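Local atomic coordinates of polyprenyl synthetase (PDB entry 6KD7), a protein that probably builds geranylgeranyl pyrophosphate by magnesium-dependent prenyl transfer. Residues 201-206 with 292-297; 159-164 with 208-213. All blocks are in the same frame, centred on the assembly; numbering follows the deposited sequence.

The two contacts illustrate how one long helix can serve the packing of a largely helical enzyme and also run past its magnesium site. Helix 188-215 takes part in both: residues 201-206 pack on helix 283-303 in interaction 1, and residues 208-213 meet helix 158-183 in interaction 2. Their centres lie about 11 Å apart. Along the chain the segments alternate, 159-164, 201-206, 208-213 and 292-297; interaction 2 joins consecutive helices, whereas interaction 1 reaches a much later one. They also touch directly, Y294 OH lying 3.7 Å from L162 CD1. Apolar packing in interaction 1 thus continues into a polar contact near the magnesium site in interaction 2.

Interaction 1: 201-206 with 292-297; sequences LGLAFQ and ESYTQK
L203 and Y294 reach each other through matching first torsions: in each, CG stands anti to the carbonyl carbon and beside the backbone N (chi1 -75° for the leucine, -79° for the tyrosine). The tyrosine ring is thereby laid against helix 188-215, and L203 covers one of its faces. L203 CB sits over that face, 4.1 Å from the ring centroid, in a CH-pi contact displaced toward the rim. Further out, the CD1 branch of the leucine extends the contact along the ring, coming to 3.6 Å from Y294 CE1.

The setting is the helical prenyltransferase fold of the terpene synthase clan, in which helices 188-215 and 283-303 pack nearly antiparallel; the two segments run at 157°, with axes 8.1 Å apart. A204, having only a methyl, lets the backbones approach until its CA lies 5.1 Å from the CA of Y294. Its CB is 3.7 Å from Y294 CB.

T295 meets the same methyl: its OG1 is 3.7 Å from A204 CB, while the polar need of this hydroxyl is met within its own helix by a hydrogen bond to I291 O. No hydrogen bond spans the two segments, so the interface is held by apolar surfaces. L162 of helix 158-183 also packs on the tyrosine, and N200 and L207 extend its bed along helix 188-215. F205, next in sequence to A204, leads its ring away from helix 283-303 and touches the bound pyrophosphate.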
ATOM      1  N   LEU A 201      -3.004  18.966 -41.651  1.00 26.20           N
ATOM      2  CA  LEU A 201      -4.078  19.464 -40.786  1.00 29.71           C
ATOM      3  C   LEU A 201      -3.849  18.915 -39.365  1.00 31.70           C
ATOM      4  O   LEU A 201      -4.177  19.606 -38.389  1.00 29.37           O
ATOM      5  CB  LEU A 201      -5.427  19.005 -41.347  1.00 28.72           C
ATOM      6  CG  LEU A 201      -6.656  19.511 -40.607  1.00 30.77           C
ATOM      7  CD1 LEU A 201      -6.927  20.984 -40.887  1.00 33.94           C
ATOM      8  CD2 LEU A 201      -7.878  18.692 -40.967  1.00 31.64           C
ATOM      9  N   GLY A 202      -3.489  17.641 -39.275  1.00 28.58           N
ATOM     10  CA  GLY A 202      -3.429  16.913 -37.992  1.00 31.99           C
ATOM     11  C   GLY A 202      -2.259  17.456 -37.182  1.00 29.06           C
ATOM     12  O   GLY A 202      -2.422  17.671 -35.985  1.00 27.43           O
ATOM     13  N   LEU A 203      -1.160  17.757 -37.854  1.00 25.94           N
ATOM     14  CA  LEU A 203       0.013  18.364 -37.207  1.00 29.51           C
ATOM     15  C   LEU A 203      -0.328  19.774 -36.701  1.00 31.99           C
ATOM     16  O   LEU A 203       0.016  20.103 -35.563  1.00 31.47           O
ATOM     17  CB  LEU A 203       1.181  18.343 -38.187  1.00 29.55           C
ATOM     18  CG  LEU A 203       1.855  16.987 -38.392  1.00 31.67           C
ATOM     19  CD1 LEU A 203       2.870  17.066 -39.540  1.00 30.72           C
ATOM     20  CD2 LEU A 203       2.555  16.503 -37.119  1.00 32.26           C
ATOM     21  N   ALA A 204      -0.999  20.597 -37.495  1.00 32.08           N
ATOM     22  CA  ALA A 204      -1.448  21.924 -37.050  1.00 30.03           C
ATOM     23  C   ALA A 204      -2.341  21.745 -35.828  1.00 28.81           C
ATOM     24  O   ALA A 204      -2.245  22.523 -34.873  1.00 28.93           O
ATOM     25  CB  ALA A 204      -2.173  22.655 -38.172  1.00 33.75           C
ATOM     26  N   PHE A 205      -3.282  20.832 -35.906  1.00 26.29           N
ATOM     27  CA  PHE A 205      -4.275  20.636 -34.823  1.00 30.89           C
ATOM     28  C   PHE A 205      -3.535  20.271 -33.488  1.00 32.18           C
ATOM     29  O   PHE A 205      -3.863  20.776 -32.403  1.00 29.50           O
ATOM     30  CB  PHE A 205      -5.270  19.578 -35.295  1.00 29.46           C
ATOM     31  CG  PHE A 205      -6.448  19.345 -34.395  1.00 36.18           C
ATOM     32  CD1 PHE A 205      -7.279  20.407 -34.029  1.00 40.70           C
ATOM     33  CD2 PHE A 205      -6.748  18.066 -33.936  1.00 37.96           C
ATOM     34  CE1 PHE A 205      -8.377  20.206 -33.202  1.00 39.30           C
ATOM     35  CE2 PHE A 205      -7.867  17.866 -33.126  1.00 41.67           C
ATOM     36  CZ  PHE A 205      -8.652  18.934 -32.725  1.00 40.67           C
ATOM     37  N   GLN A 206      -2.557  19.381 -33.553  1.00 28.80           N
ATOM     38  CA  GLN A 206      -1.849  18.871 -32.363  1.00 29.48           C
ATOM     39  C   GLN A 206      -0.934  19.975 -31.835  1.00 29.61           C
ATOM     40  O   GLN A 206      -0.882  20.138 -30.607  1.00 27.55           O
ATOM     41  CB  GLN A 206      -1.054  17.624 -32.692  1.00 27.11           C
ATOM     42  CG  GLN A 206      -0.274  17.102 -31.509  1.00 30.78           C
ATOM     43  CD  GLN A 206      -1.116  16.861 -30.282  1.00 30.27           C
ATOM     44  OE1 GLN A 206      -0.718  17.233 -29.183  1.00 32.31           O
ATOM     45  NE2 GLN A 206      -2.259  16.231 -30.459  1.00 28.20           N
ATOM     46  N   GLU A 292       0.586  27.999 -37.826  1.00 38.99           N
ATOM     47  CA  GLU A 292       0.299  28.865 -38.998  1.00 42.65           C
ATOM     48  C   GLU A 292       0.898  28.160 -40.219  1.00 36.95           C
ATOM     49  O   GLU A 292       0.200  27.953 -41.214  1.00 35.36           O
ATOM     50  CB  GLU A 292       0.890  30.267 -38.774  1.00 49.83           C
ATOM     51  CG  GLU A 292       1.101  31.104 -40.034  1.00 57.90           C
ATOM     52  CD  GLU A 292      -0.166  31.432 -40.825  1.00 66.43           C
ATOM     53  OE1 GLU A 292      -1.296  31.212 -40.306  1.00 68.80           O
ATOM     54  OE2 GLU A 292      -0.030  31.874 -41.991  1.00 84.09           O
ATOM     55  N   SER A 293       2.132  27.718 -40.104  1.00 30.70           N
ATOM     56  CA  SER A 293       2.892  27.126 -41.216  1.00 34.23           C
ATOM     57  C   SER A 293       2.232  25.812 -41.670  1.00 41.58           C
ATOM     58  O   SER A 293       2.067  25.608 -42.893  1.00 41.86           O
ATOM     59  CB  SER A 293       4.294  26.968 -40.794  1.00 32.32           C
ATOM     60  OG  SER A 293       5.008  26.237 -41.771  1.00 35.40           O
ATOM     61  N   TYR A 294       1.860  24.949 -40.728  1.00 39.07           N
ATOM     62  CA  TYR A 294       1.167  23.684 -41.084  1.00 34.04           C
ATOM     63  C   TYR A 294      -0.208  23.983 -41.682  1.00 33.70           C
ATOM     64  O   TYR A 294      -0.633  23.259 -42.562  1.00 30.76           O
ATOM     65  CB  TYR A 294       1.127  22.695 -39.922  1.00 32.35           C
ATOM     66  CG  TYR A 294       2.423  21.959 -39.737  1.00 30.31           C
ATOM     67  CD1 TYR A 294       2.824  20.994 -40.639  1.00 29.67           C
ATOM     68  CD2 TYR A 294       3.260  22.250 -38.681  1.00 32.57           C
ATOM     69  CE1 TYR A 294       4.022  20.325 -40.491  1.00 29.32           C
ATOM     70  CE2 TYR A 294       4.459  21.585 -38.513  1.00 33.61           C
ATOM     71  CZ  TYR A 294       4.843  20.622 -39.424  1.00 33.01           C
ATOM     72  OH  TYR A 294       6.019  19.968 -39.262  1.00 36.55           O
ATOM     73  N   THR A 295      -0.898  24.986 -41.148  1.00 34.45           N
ATOM     74  CA  THR A 295      -2.235  25.337 -41.681  1.00 34.40           C
ATOM     75  C   THR A 295      -2.097  25.780 -43.138  1.00 37.30           C
ATOM     76  O   THR A 295      -2.879  25.318 -43.949  1.00 38.12           O
ATOM     77  CB  THR A 295      -2.906  26.424 -40.841  1.00 40.19           C
ATOM     78  OG1 THR A 295      -2.953  25.967 -39.496  1.00 39.99           O
ATOM     79  CG2 THR A 295      -4.310  26.726 -41.309  1.00 39.09           C
ATOM     80  N   GLN A 296      -1.093  26.595 -43.446  1.00 38.85           N
ATOM     81  CA  GLN A 296      -0.882  27.073 -44.833  1.00 40.13           C
ATOM     82  C   GLN A 296      -0.575  25.871 -45.726  1.00 42.68           C
ATOM     83  O   GLN A 296      -1.193  25.762 -46.777  1.00 41.70           O
ATOM     84  CB  GLN A 296       0.217  28.133 -44.876  1.00 40.57           C
ATOM     85  CG  GLN A 296      -0.218  29.478 -44.311  1.00 49.81           C
ATOM     86  CD  GLN A 296      -1.540  29.972 -44.847  1.00 55.35           C
ATOM     87  OE1 GLN A 296      -1.820  29.889 -46.033  1.00 59.33           O
ATOM     88  NE2 GLN A 296      -2.369  30.504 -43.968  1.00 54.17           N
ATOM     89  N   LYS A 297       0.253  24.948 -45.247  1.00 36.15           N
ATOM     90  CA  LYS A 297       0.610  23.747 -46.037  1.00 35.07           C
ATOM     91  C   LYS A 297      -0.676  22.977 -46.342  1.00 34.61           C
ATOM     92  O   LYS A 297      -0.822  22.515 -47.466  1.00 33.48           O
ATOM     93  CB  LYS A 297       1.560  22.861 -45.231  1.00 38.65           C
ATOM     94  CG  LYS A 297       2.959  23.416 -45.023  1.00 45.15           C
ATOM     95  CD  LYS A 297       3.923  22.376 -44.522  1.00 55.66           C
ATOM     96  CE  LYS A 297       5.357  22.846 -44.466  1.00 62.35           C
ATOM     97  NZ  LYS A 297       6.293  21.703 -44.547  1.00 71.72           N
TER

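Interaction 2: 159-164 with 208-213; sequences PEYLNM and MDDYLD
D210 OD2 is shared by two donors, the phenol OH of Y161 across the contact and the backbone N of Y236. D210 belongs to the D209-D210-Y211-L212-D213 sequence, the second aspartate-rich DDxxD motif of trans-prenyltransferases, and its side chain lies about 5 Å from a bound magnesium ion. The hydrogen bond from Y161 OH to D210 OD2 is modelled as very short, 2.4 Å, and its length should be treated as doubtful.

The two segments do not pack backbone to backbone; their nearest CA atoms, those of Y161 and D210, are 11.6 Å apart, and the gap is bridged by side chains extended from opposite directions. Y161 has CG anti to its own N (chi1 -175°), which sends the ring across toward helix 188-215. The buried ring is packed by T235, Y236 and L239, so the stretch around residue 236 supplies both a bond to the carboxylate and a wall for the phenol. Nearby, K223 forms salt bridges with D209 and D213 of the same motif. Ring and carboxylate planes are turned 50° apart, and D210 OD2 lies at the ring edge near its plane, 3.3 Å from Y161 CE2.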
ATOM      1  N   PRO A 159      12.521  17.524 -34.699  1.00 37.27           N
ATOM      2  CA  PRO A 159      12.180  16.522 -35.705  1.00 35.90           C
ATOM      3  C   PRO A 159      11.627  15.243 -35.083  1.00 35.62           C
ATOM      4  O   PRO A 159      10.661  14.700 -35.602  1.00 37.91           O
ATOM      5  CB  PRO A 159      13.483  16.279 -36.475  1.00 38.22           C
ATOM      6  CG  PRO A 159      14.246  17.587 -36.295  1.00 39.75           C
ATOM      7  CD  PRO A 159      13.847  18.116 -34.921  1.00 40.16           C
ATOM      8  N   GLU A 160      12.228  14.769 -34.002  1.00 35.38           N
ATOM      9  CA  GLU A 160      11.744  13.523 -33.348  1.00 33.72           C
ATOM     10  C   GLU A 160      10.358  13.774 -32.748  1.00 29.48           C
ATOM     11  O   GLU A 160       9.514  12.941 -32.915  1.00 29.65           O
ATOM     12  CB  GLU A 160      12.684  13.085 -32.237  1.00 38.63           C
ATOM     13  CG  GLU A 160      13.992  12.490 -32.727  1.00 38.52           C
ATOM     14  CD  GLU A 160      14.912  12.231 -31.541  1.00 42.50           C
ATOM     15  OE1 GLU A 160      15.146  13.156 -30.750  1.00 40.86           O
ATOM     16  OE2 GLU A 160      15.261  11.080 -31.344  1.00 47.03           O
ATOM     17  N   TYR A 161      10.146  14.912 -32.101  1.00 28.58           N
ATOM     18  CA  TYR A 161       8.821  15.305 -31.572  1.00 30.67           C
ATOM     19  C   TYR A 161       7.792  15.352 -32.732  1.00 33.09           C
ATOM     20  O   TYR A 161       6.673  14.838 -32.548  1.00 29.44           O
ATOM     21  CB  TYR A 161       8.879  16.638 -30.813  1.00 28.83           C
ATOM     22  CG  TYR A 161       7.555  16.980 -30.175  1.00 29.57           C
ATOM     23  CD1 TYR A 161       7.133  16.314 -29.020  1.00 27.27           C
ATOM     24  CD2 TYR A 161       6.661  17.852 -30.801  1.00 29.30           C
ATOM     25  CE1 TYR A 161       5.884  16.570 -28.460  1.00 26.66           C
ATOM     26  CE2 TYR A 161       5.396  18.089 -30.271  1.00 30.10           C
ATOM     27  CZ  TYR A 161       5.013  17.455 -29.092  1.00 28.35           C
ATOM     28  OH  TYR A 161       3.768  17.688 -28.598  1.00 25.89           O
ATOM     29  N   LEU A 162       8.127  15.950 -33.890  1.00 33.37           N
ATOM     30  CA  LEU A 162       7.115  16.113 -34.983  1.00 32.33           C
ATOM     31  C   LEU A 162       6.776  14.743 -35.567  1.00 28.38           C
ATOM     32  O   LEU A 162       5.603  14.474 -35.828  1.00 30.77           O
ATOM     33  CB  LEU A 162       7.643  17.068 -36.051  1.00 30.42           C
ATOM     34  CG  LEU A 162       7.771  18.516 -35.562  1.00 30.45           C
ATOM     35  CD1 LEU A 162       8.520  19.373 -36.586  1.00 31.41           C
ATOM     36  CD2 LEU A 162       6.408  19.092 -35.228  1.00 27.79           C
ATOM     37  N   ASN A 163       7.772  13.882 -35.684  1.00 27.84           N
ATOM     38  CA  ASN A 163       7.574  12.480 -36.125  1.00 29.72           C
ATOM     39  C   ASN A 163       6.643  11.771 -35.129  1.00 30.31           C
ATOM     40  O   ASN A 163       5.715  11.054 -35.570  1.00 29.19           O
ATOM     41  CB  ASN A 163       8.922  11.786 -36.326  1.00 29.82           C
ATOM     42  CG  ASN A 163       8.716  10.378 -36.823  1.00 31.52           C
ATOM     43  OD1 ASN A 163       8.166  10.220 -37.889  1.00 36.67           O
ATOM     44  ND2 ASN A 163       8.997   9.369 -36.013  1.00 33.57           N
ATOM     45  N   MET A 164       6.818  11.995 -33.819  1.00 27.90           N
ATOM     46  CA  MET A 164       5.996  11.275 -32.831  1.00 26.02           C
ATOM     47  C   MET A 164       4.533  11.740 -32.955  1.00 26.27           C
ATOM     48  O   MET A 164       3.616  10.865 -33.055  1.00 25.80           O
ATOM     49  CB  MET A 164       6.561  11.477 -31.425  1.00 27.20           C
ATOM     50  CG  MET A 164       5.710  10.839 -30.328  1.00 26.61           C
ATOM     51  SD  MET A 164       4.305  11.831 -29.789  1.00 25.76           S
ATOM     52  CE  MET A 164       5.138  13.181 -28.948  1.00 25.40           C
ATOM     53  N   MET A 208      -1.558  23.037 -32.048  1.00 30.97           N
ATOM     54  CA  MET A 208      -2.546  23.932 -31.396  1.00 32.57           C
ATOM     55  C   MET A 208      -2.878  23.380 -30.005  1.00 30.05           C
ATOM     56  O   MET A 208      -2.929  24.162 -29.080  1.00 29.97           O
ATOM     57  CB  MET A 208      -3.831  24.037 -32.217  1.00 34.61           C
ATOM     58  CG  MET A 208      -4.808  25.054 -31.673  1.00 42.57           C
ATOM     59  SD  MET A 208      -6.339  25.188 -32.621  1.00 56.23           S
ATOM     60  CE  MET A 208      -7.253  23.758 -32.059  1.00 50.65           C
ATOM     61  N   ASP A 209      -3.079  22.069 -29.883  1.00 29.54           N
ATOM     62  CA  ASP A 209      -3.365  21.449 -28.572  1.00 29.47           C
ATOM     63  C   ASP A 209      -2.152  21.704 -27.638  1.00 29.39           C
ATOM     64  O   ASP A 209      -2.345  22.127 -26.502  1.00 29.37           O
ATOM     65  CB  ASP A 209      -3.774  20.000 -28.792  1.00 33.30           C
ATOM     66  CG  ASP A 209      -3.889  19.263 -27.473  1.00 45.52           C
ATOM     67  OD1 ASP A 209      -2.838  18.775 -26.971  1.00 50.37           O
ATOM     68  OD2 ASP A 209      -5.012  19.224 -26.921  1.00 51.20           O
ATOM     69  N   ASP A 210      -0.916  21.578 -28.120  1.00 29.60           N
ATOM     70  CA  ASP A 210       0.278  21.847 -27.296  1.00 30.61           C
ATOM     71  C   ASP A 210       0.181  23.287 -26.784  1.00 35.50           C
ATOM     72  O   ASP A 210       0.518  23.513 -25.641  1.00 34.69           O
ATOM     73  CB  ASP A 210       1.569  21.633 -28.085  1.00 29.81           C
ATOM     74  CG  ASP A 210       1.937  20.185 -28.349  1.00 29.16           C
ATOM     75  OD1 ASP A 210       1.166  19.282 -27.916  1.00 26.98           O
ATOM     76  OD2 ASP A 210       3.016  19.976 -28.939  1.00 33.65           O
ATOM     77  N   TYR A 211      -0.230  24.232 -27.636  1.00 34.87           N
ATOM     78  CA  TYR A 211      -0.240  25.673 -27.318  1.00 33.06           C
ATOM     79  C   TYR A 211      -1.304  25.950 -26.260  1.00 31.38           C
ATOM     80  O   TYR A 211      -1.040  26.673 -25.276  1.00 35.03           O
ATOM     81  CB  TYR A 211      -0.490  26.521 -28.571  1.00 38.74           C
ATOM     82  CG  TYR A 211      -0.518  27.997 -28.274  1.00 35.27           C
ATOM     83  CD1 TYR A 211      -1.687  28.618 -27.877  1.00 37.44           C
ATOM     84  CD2 TYR A 211       0.654  28.727 -28.285  1.00 39.63           C
ATOM     85  CE1 TYR A 211      -1.696  29.959 -27.549  1.00 40.57           C
ATOM     86  CE2 TYR A 211       0.667  30.071 -27.965  1.00 40.45           C
ATOM     87  CZ  TYR A 211      -0.517  30.678 -27.600  1.00 40.40           C
ATOM     88  OH  TYR A 211      -0.484  31.993 -27.281  1.00 50.05           O
ATOM     89  N   LEU A 212      -2.491  25.412 -26.470  1.00 30.01           N
ATOM     90  CA  LEU A 212      -3.679  25.701 -25.643  1.00 33.97           C
ATOM     91  C   LEU A 212      -3.554  24.968 -24.306  1.00 34.08           C
ATOM     92  O   LEU A 212      -4.215  25.386 -23.353  1.00 33.94           O
ATOM     93  CB  LEU A 212      -4.965  25.308 -26.389  1.00 34.27           C
ATOM     94  CG  LEU A 212      -5.351  26.205 -27.582  1.00 38.02           C
ATOM     95  CD1 LEU A 212      -6.622  25.699 -28.252  1.00 34.53           C
ATOM     96  CD2 LEU A 212      -5.532  27.673 -27.178  1.00 37.47           C
ATOM     97  N   ASP A 213      -2.783  23.892 -24.233  1.00 33.80           N
ATOM     98  CA  ASP A 213      -2.584  23.191 -22.937  1.00 35.37           C
ATOM     99  C   ASP A 213      -1.996  24.206 -21.931  1.00 32.17           C
ATOM    100  O   ASP A 213      -2.462  24.224 -20.836  1.00 31.44           O
ATOM    101  CB  ASP A 213      -1.690  21.960 -23.091  1.00 36.26           C
ATOM    102  CG  ASP A 213      -1.622  21.121 -21.829  1.00 36.37           C
ATOM    103  OD1 ASP A 213      -0.793  21.428 -20.950  1.00 35.39           O
ATOM    104  OD2 ASP A 213      -2.469  20.268 -21.695  1.00 34.07           O
TER